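Local atomic coordinates of transcriptional regulator (Streptococcus dysgalactiae, PDB entry 4YV9), a protein that binds DNA and SHP peptide pheromones, and so probably couples quorum sensing to the control of transcription. Residues 119-124 / 152-157; 94-99 / 107-112. One frame throughout, in Å; residues are numbered along the deposited sequence.

Contact 1. Residues 119-124 / 152-157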
loop_
_atom_site.group_PDB
_atom_site.type_symbol
_atom_site.label_atom_id
_atom_site.label_comp_id
_atom_site.label_asym_id
_atom_site.label_seq_id
_atom_site.Cartn_x
_atom_site.Cartn_y
_atom_site.Cartn_z
ATOM N N THR B 119 -3.083 33.915 8.915
ATOM C CA THR B 119 -3.586 35.051 8.138
ATOM C C THR B 119 -4.210 34.615 6.782
ATOM O O THR B 119 -5.147 35.240 6.279
ATOM C CB THR B 119 -2.454 36.078 7.916
ATOM O OG1 THR B 119 -2.516 37.086 8.939
ATOM C CG2 THR B 119 -2.555 36.735 6.565
ATOM N N VAL B 120 -3.702 33.531 6.209
ATOM C CA VAL B 120 -4.294 32.981 4.993
ATOM C C VAL B 120 -5.238 31.813 5.313
ATOM O O VAL B 120 -4.820 30.830 5.896
ATOM C CB VAL B 120 -3.216 32.481 4.003
ATOM C CG1 VAL B 120 -3.881 31.870 2.772
ATOM C CG2 VAL B 120 -2.276 33.608 3.605
ATOM N N GLU B 121 -6.506 31.928 4.931
ATOM C CA GLU B 121 -7.452 30.812 5.054
ATOM C C GLU B 121 -8.310 30.713 3.801
ATOM O O GLU B 121 -8.602 31.732 3.170
ATOM C CB GLU B 121 -8.360 30.984 6.274
ATOM C CG GLU B 121 -7.650 30.990 7.606
ATOM C CD GLU B 121 -8.618 31.054 8.761
ATOM O OE1 GLU B 121 -9.790 31.415 8.527
ATOM O OE2 GLU B 121 -8.207 30.739 9.900
ATOM N N PRO B 122 -8.733 29.496 3.441
ATOM C CA PRO B 122 -9.673 29.448 2.320
ATOM C C PRO B 122 -10.973 30.109 2.735
ATOM O O PRO B 122 -11.346 30.001 3.901
ATOM C CB PRO B 122 -9.856 27.942 2.058
ATOM C CG PRO B 122 -9.495 27.281 3.341
ATOM C CD PRO B 122 -8.437 28.158 3.987
ATOM N N SER B 123 -11.623 30.820 1.821
ATOM C CA SER B 123 -12.911 31.444 2.122
ATOM C C SER B 123 -13.999 30.378 2.263
ATOM O O SER B 123 -13.840 29.248 1.781
ATOM C CB SER B 123 -13.303 32.431 1.024
ATOM O OG SER B 123 -13.728 31.718 -0.130
ATOM N N GLU B 124 -15.096 30.739 2.918
ATOM C CA GLU B 124 -16.253 29.855 2.999
ATOM C C GLU B 124 -16.736 29.471 1.611
ATOM O O GLU B 124 -17.130 28.323 1.375
ATOM C CB GLU B 124 -17.396 30.520 3.768
ATOM C CG GLU B 124 -17.235 30.533 5.269
ATOM C CD GLU B 124 -18.469 31.081 5.966
ATOM O OE1 GLU B 124 -19.277 31.764 5.296
ATOM O OE2 GLU B 124 -18.632 30.832 7.179
ATOM N N SER B 152 -10.110 19.657 5.899
ATOM C CA SER B 152 -11.115 19.296 6.908
ATOM C C SER B 152 -11.306 20.351 7.993
ATOM O O SER B 152 -12.402 20.513 8.536
ATOM C CB SER B 152 -10.752 17.958 7.561
ATOM O OG SER B 152 -10.979 16.882 6.650
ATOM N N ARG B 153 -10.244 21.071 8.322
ATOM C CA ARG B 153 -10.358 22.069 9.387
ATOM C C ARG B 153 -11.273 23.230 9.010
ATOM O O ARG B 153 -11.663 24.023 9.867
ATOM C CB ARG B 153 -8.982 22.601 9.770
ATOM C CG ARG B 153 -8.355 21.889 10.962
ATOM C CD ARG B 153 -6.979 22.452 11.189
ATOM N NE ARG B 153 -6.315 22.543 9.895
ATOM C CZ ARG B 153 -5.618 23.590 9.474
ATOM N NH1 ARG B 153 -5.473 24.668 10.254
ATOM N NH2 ARG B 153 -5.072 23.551 8.259
ATOM N N PHE B 154 -11.613 23.341 7.730
ATOM C CA PHE B 154 -12.428 24.462 7.290
ATOM C C PHE B 154 -13.812 24.040 6.809
ATOM O O PHE B 154 -14.565 24.864 6.301
ATOM C CB PHE B 154 -11.685 25.230 6.206
ATOM C CG PHE B 154 -10.385 25.809 6.686
ATOM C CD1 PHE B 154 -10.364 27.024 7.357
ATOM C CD2 PHE B 154 -9.194 25.122 6.504
ATOM C CE1 PHE B 154 -9.172 27.558 7.818
ATOM C CE2 PHE B 154 -7.998 25.645 6.959
ATOM C CZ PHE B 154 -7.986 26.869 7.617
ATOM N N ILE B 155 -14.140 22.760 6.987
ATOM C CA ILE B 155 -15.470 22.235 6.679
ATOM C C ILE B 155 -16.318 22.124 7.953
ATOM O O ILE B 155 -15.841 21.620 8.973
ATOM C CB ILE B 155 -15.363 20.853 5.989
ATOM C CG1 ILE B 155 -14.415 20.947 4.793
ATOM C CG2 ILE B 155 -16.747 20.341 5.589
ATOM C CD1 ILE B 155 -14.036 19.618 4.135
ATOM N N ASN B 156 -17.563 22.601 7.914
ATOM C CA ASN B 156 -18.398 22.528 9.109
ATOM C C ASN B 156 -18.611 21.064 9.459
ATOM O O ASN B 156 -18.648 20.214 8.560
ATOM C CB ASN B 156 -19.730 23.264 8.913
ATOM C CG ASN B 156 -20.615 22.612 7.869
ATOM O OD1 ASN B 156 -20.377 22.748 6.667
ATOM N ND2 ASN B 156 -21.652 21.912 8.321
ATOM N N TYR B 157 -18.705 20.762 10.754
ATOM C CA TYR B 157 -18.675 19.370 11.203
ATOM C C TYR B 157 -19.699 18.481 10.496
ATOM O O TYR B 157 -19.395 17.344 10.123
ATOM C CB TYR B 157 -18.904 19.256 12.717
ATOM C CG TYR B 157 -19.226 17.828 13.104
ATOM C CD1 TYR B 157 -18.221 16.865 13.158
ATOM C CD2 TYR B 157 -20.535 17.426 13.355
ATOM C CE1 TYR B 157 -18.505 15.552 13.480
ATOM C CE2 TYR B 157 -20.828 16.112 13.675
ATOM C CZ TYR B 157 -19.808 15.179 13.734
ATOM O OH TYR B 157 -20.088 13.871 14.050
#

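Contact 2. Residues 94-99 / 107-112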
loop_
_atom_site.group_PDB
_atom_site.type_symbol
_atom_site.label_atom_id
_atom_site.label_comp_id
_atom_site.label_asym_id
_atom_site.label_seq_id
_atom_site.Cartn_x
_atom_site.Cartn_y
_atom_site.Cartn_z
ATOM N N LYS B 94 4.036 31.866 -2.711
ATOM C CA LYS B 94 3.988 31.985 -4.165
ATOM C C LYS B 94 3.772 30.647 -4.858
ATOM O O LYS B 94 3.454 30.602 -6.052
ATOM C CB LYS B 94 5.234 32.678 -4.689
ATOM C CG LYS B 94 4.991 34.184 -4.840
ATOM C CD LYS B 94 5.502 34.957 -3.655
ATOM C CE LYS B 94 6.077 36.286 -4.123
ATOM N NZ LYS B 94 6.687 37.052 -3.018
ATOM N N LEU B 95 3.895 29.563 -4.098
ATOM C CA LEU B 95 3.379 28.281 -4.571
ATOM C C LEU B 95 1.887 28.473 -4.789
ATOM O O LEU B 95 1.314 28.001 -5.765
ATOM C CB LEU B 95 3.646 27.155 -3.571
ATOM C CG LEU B 95 3.144 25.760 -3.966
ATOM C CD1 LEU B 95 3.841 25.303 -5.233
ATOM C CD2 LEU B 95 3.366 24.756 -2.852
ATOM N N LEU B 96 1.280 29.202 -3.861
ATOM C CA LEU B 96 -0.125 29.566 -3.919
ATOM C C LEU B 96 -0.452 30.503 -5.094
ATOM O O LEU B 96 -1.532 30.412 -5.673
ATOM C CB LEU B 96 -0.534 30.211 -2.586
ATOM C CG LEU B 96 -1.986 30.629 -2.417
ATOM C CD1 LEU B 96 -2.917 29.433 -2.601
ATOM C CD2 LEU B 96 -2.192 31.279 -1.054
ATOM N N GLU B 97 0.451 31.414 -5.443
ATOM C CA GLU B 97 0.203 32.252 -6.619
ATOM C C GLU B 97 0.366 31.415 -7.882
ATOM O O GLU B 97 -0.356 31.601 -8.863
ATOM C CB GLU B 97 1.131 33.482 -6.670
ATOM C CG GLU B 97 0.822 34.394 -7.868
ATOM C CD GLU B 97 1.656 35.675 -7.927
ATOM O OE1 GLU B 97 2.517 35.897 -7.044
ATOM O OE2 GLU B 97 1.445 36.465 -8.874
ATOM N N ASP B 98 1.312 30.483 -7.844
ATOM C CA ASP B 98 1.550 29.581 -8.965
ATOM C C ASP B 98 0.326 28.727 -9.308
ATOM O O ASP B 98 0.161 28.308 -10.454
ATOM C CB ASP B 98 2.748 28.675 -8.669
ATOM C CG ASP B 98 4.065 29.318 -9.037
ATOM O OD1 ASP B 98 4.063 30.175 -9.945
ATOM O OD2 ASP B 98 5.097 28.968 -8.425
ATOM N N TYR B 99 -0.532 28.473 -8.321
ATOM C CA TYR B 99 -1.667 27.574 -8.531
ATOM C C TYR B 99 -3.016 28.271 -8.493
ATOM O O TYR B 99 -4.037 27.617 -8.316
ATOM C CB TYR B 99 -1.655 26.452 -7.490
ATOM C CG TYR B 99 -0.674 25.347 -7.816
ATOM C CD1 TYR B 99 0.656 25.463 -7.466
ATOM C CD2 TYR B 99 -1.084 24.188 -8.472
ATOM C CE1 TYR B 99 1.564 24.471 -7.758
ATOM C CE2 TYR B 99 -0.177 23.175 -8.771
ATOM C CZ TYR B 99 1.147 23.329 -8.408
ATOM O OH TYR B 99 2.082 22.362 -8.684
ATOM N N THR B 107 -7.228 26.182 -3.030
ATOM C CA THR B 107 -8.037 26.098 -1.817
ATOM C C THR B 107 -7.351 25.180 -0.804
ATOM O O THR B 107 -7.278 25.494 0.380
ATOM C CB THR B 107 -9.480 25.590 -2.100
ATOM O OG1 THR B 107 -10.244 26.635 -2.725
ATOM C CG2 THR B 107 -10.160 25.194 -0.790
HETATM N N MSE B 108 -6.815 24.062 -1.286
HETATM C CA MSE B 108 -6.036 23.164 -0.443
HETATM C C MSE B 108 -4.697 23.749 0.051
HETATM O O MSE B 108 -4.275 23.492 1.181
HETATM C CB MSE B 108 -5.760 21.865 -1.196
HETATM C CG MSE B 108 -4.902 20.928 -0.420
HETATM SE SE MSE B 108 -4.400 19.294 -1.411
HETATM C CE MSE B 108 -2.885 18.895 -0.312
ATOM N N ILE B 109 -4.018 24.497 -0.809
ATOM C CA ILE B 109 -2.757 25.147 -0.423
ATOM C C ILE B 109 -2.996 26.173 0.688
ATOM O O ILE B 109 -2.210 26.278 1.633
ATOM C CB ILE B 109 -2.085 25.833 -1.617
ATOM C CG1 ILE B 109 -1.675 24.790 -2.653
ATOM C CG2 ILE B 109 -0.826 26.588 -1.175
ATOM C CD1 ILE B 109 -1.230 25.383 -3.972
ATOM N N LYS B 110 -4.099 26.909 0.577
ATOM C CA LYS B 110 -4.490 27.874 1.604
ATOM C C LYS B 110 -4.789 27.176 2.927
ATOM O O LYS B 110 -4.421 27.670 3.994
ATOM C CB LYS B 110 -5.709 28.687 1.158
ATOM C CG LYS B 110 -5.472 29.550 -0.082
ATOM C CD LYS B 110 -6.678 30.442 -0.376
ATOM C CE LYS B 110 -6.546 31.126 -1.724
ATOM N NZ LYS B 110 -7.688 32.059 -1.970
ATOM N N ALA B 111 -5.464 26.033 2.856
ATOM C CA ALA B 111 -5.793 25.263 4.057
ATOM C C ALA B 111 -4.525 24.823 4.773
ATOM O O ALA B 111 -4.419 24.923 5.992
ATOM C CB ALA B 111 -6.647 24.043 3.703
ATOM N N ILE B 112 -3.567 24.325 4.004
ATOM C CA ILE B 112 -2.317 23.835 4.576
ATOM C C ILE B 112 -1.504 24.988 5.118
ATOM O O ILE B 112 -0.981 24.929 6.233
ATOM C CB ILE B 112 -1.475 23.065 3.536
ATOM C CG1 ILE B 112 -2.143 21.743 3.199
ATOM C CG2 ILE B 112 -0.058 22.828 4.054
ATOM C CD1 ILE B 112 -1.736 21.199 1.848
#

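Contact 1. Residues 119-124 / 152-157
Pro122 sets the CG-CD edge of its ring over one face of Phe154. CD of Pro122 stands 3.7 Å from the centroid of the Phe154 ring and only 4° off the ring normal. This is a CH-pi contact, made nearly over the middle of the ring. Pro122 CG leans toward the root of the ring and comes 3.8 Å from Phe154 CG. Two side-chain carbons of the proline therefore share one aromatic face.

Glu121 comes to the same ring from the edge. CD of Glu121 lies 3.7 Å from Phe154 CE1. CB and CG of Glu121 reach the same ring carbon, so the glutamate runs past the rim along its aliphatic stem. The chain is extended beyond CG and passes roughly perpendicular to the phenylalanine side chain. OE2 of Glu121 ends in the ring plane, 3.9 Å from Phe154 CE1. The carboxylate plane is turned 70° against the ring.

Phe154 sits at the end of the short 3-10 turn 152-154. Its CG is anti to the carbonyl carbon (chi1 -61°), which sends the ring across to the loop 119-124. CE2 of Phe154 also lies 3.8 Å above the guanidinium plane of its neighbour Arg153, nearer the border of that group than its middle. Ala111 of helix 103-113 and Val127 of helix 124-136 also touch the Phe154 side chain. Pro122 directly precedes Ser123, the N-cap of helix 124-136.

The contact joins an apolar face, met by proline C-H groups, to a polar edge, met by a carboxylate. The face is electron-rich, while the ring hydrogens at the edge carry a slight positive charge. Both approaches suit the aromatic quadrupole and probably favour this setting of the ring.

Contact 2. Residues 94-99 / 107-112
Ile109 reaches across from helix 107-112 and fits against Leu96, Leu95 and Tyr99 of the neighbouring segment. Its side chain can be followed outward. CB of Ile109 already lies 3.8 Å from Leu96 CD1. There the chain forks. The CG2 branch of Ile109 stays with Leu96, 3.8 Å from CD1 and 3.9 Å from CB of that leucine. CG1 takes the other direction, anti to the carbonyl carbon (chi1 -64°), and carries CD1 toward the end of the opposing helix. CD1 of Ile109 lies 3.7 Å from Tyr99 CB, with Tyr99 CG and CD1 slightly farther off. This methyl meets the tyrosine obliquely, mostly at the base of its ring. On another side it approaches Leu95, whose CG is 4.4 Å away from Ile109 CD1.

Leu96 is the main partner on the other helix. It and Ile109 lie alongside each other, pointing opposite ways. CG of Leu96 is anti to the backbone N (chi1 -178°), and both its methyls come up to Lys110 CG from one side. Lys110 CG is 3.6 Å from Leu96 CD1 and 3.8 Å from Leu96 CD2. The leucine and lysine side chains run nearly perpendicular. Only the aliphatic part of the lysine is used here. Its NZ goes on to a salt bridge with Glu126 of helix 124-136.

Helix 72-85 covers part of the same side: Leu95 packs on Arg79 and Val80, and Tyr99 on Leu76.

The short helix axes approach to 9.6 Å and run almost antiparallel, at 169°. With only a brief connection between helices 89-98 and 103-113, this is a helical hairpin. Paired antiparallel helices of this kind are the building unit of TPR-like repeat domains, the clan to which the Rgg C-terminal domain belongs.

Contact 2 precedes contact 1 along the chain. Their centres are about 13 Å apart, and both lie in the Rgg C-terminal domain. Contact 2 pairs helices 89-98 and 103-113. Contact 1 joins the loop leading into helix 124-136 to the turn between helices 142-151 and 157-169. Helix 103-113 connects the two: Pro122 packs on Lys110, and Phe154 on Ala111. Arg153 NH2 adds a weak hydrogen bond to Ala111 O. Helix 103-113 thus links the hairpin to the two loops that follow it. Ile112, on the same helix, packs on the bound peptide, which places this end of helix 103-113 next to the ligand.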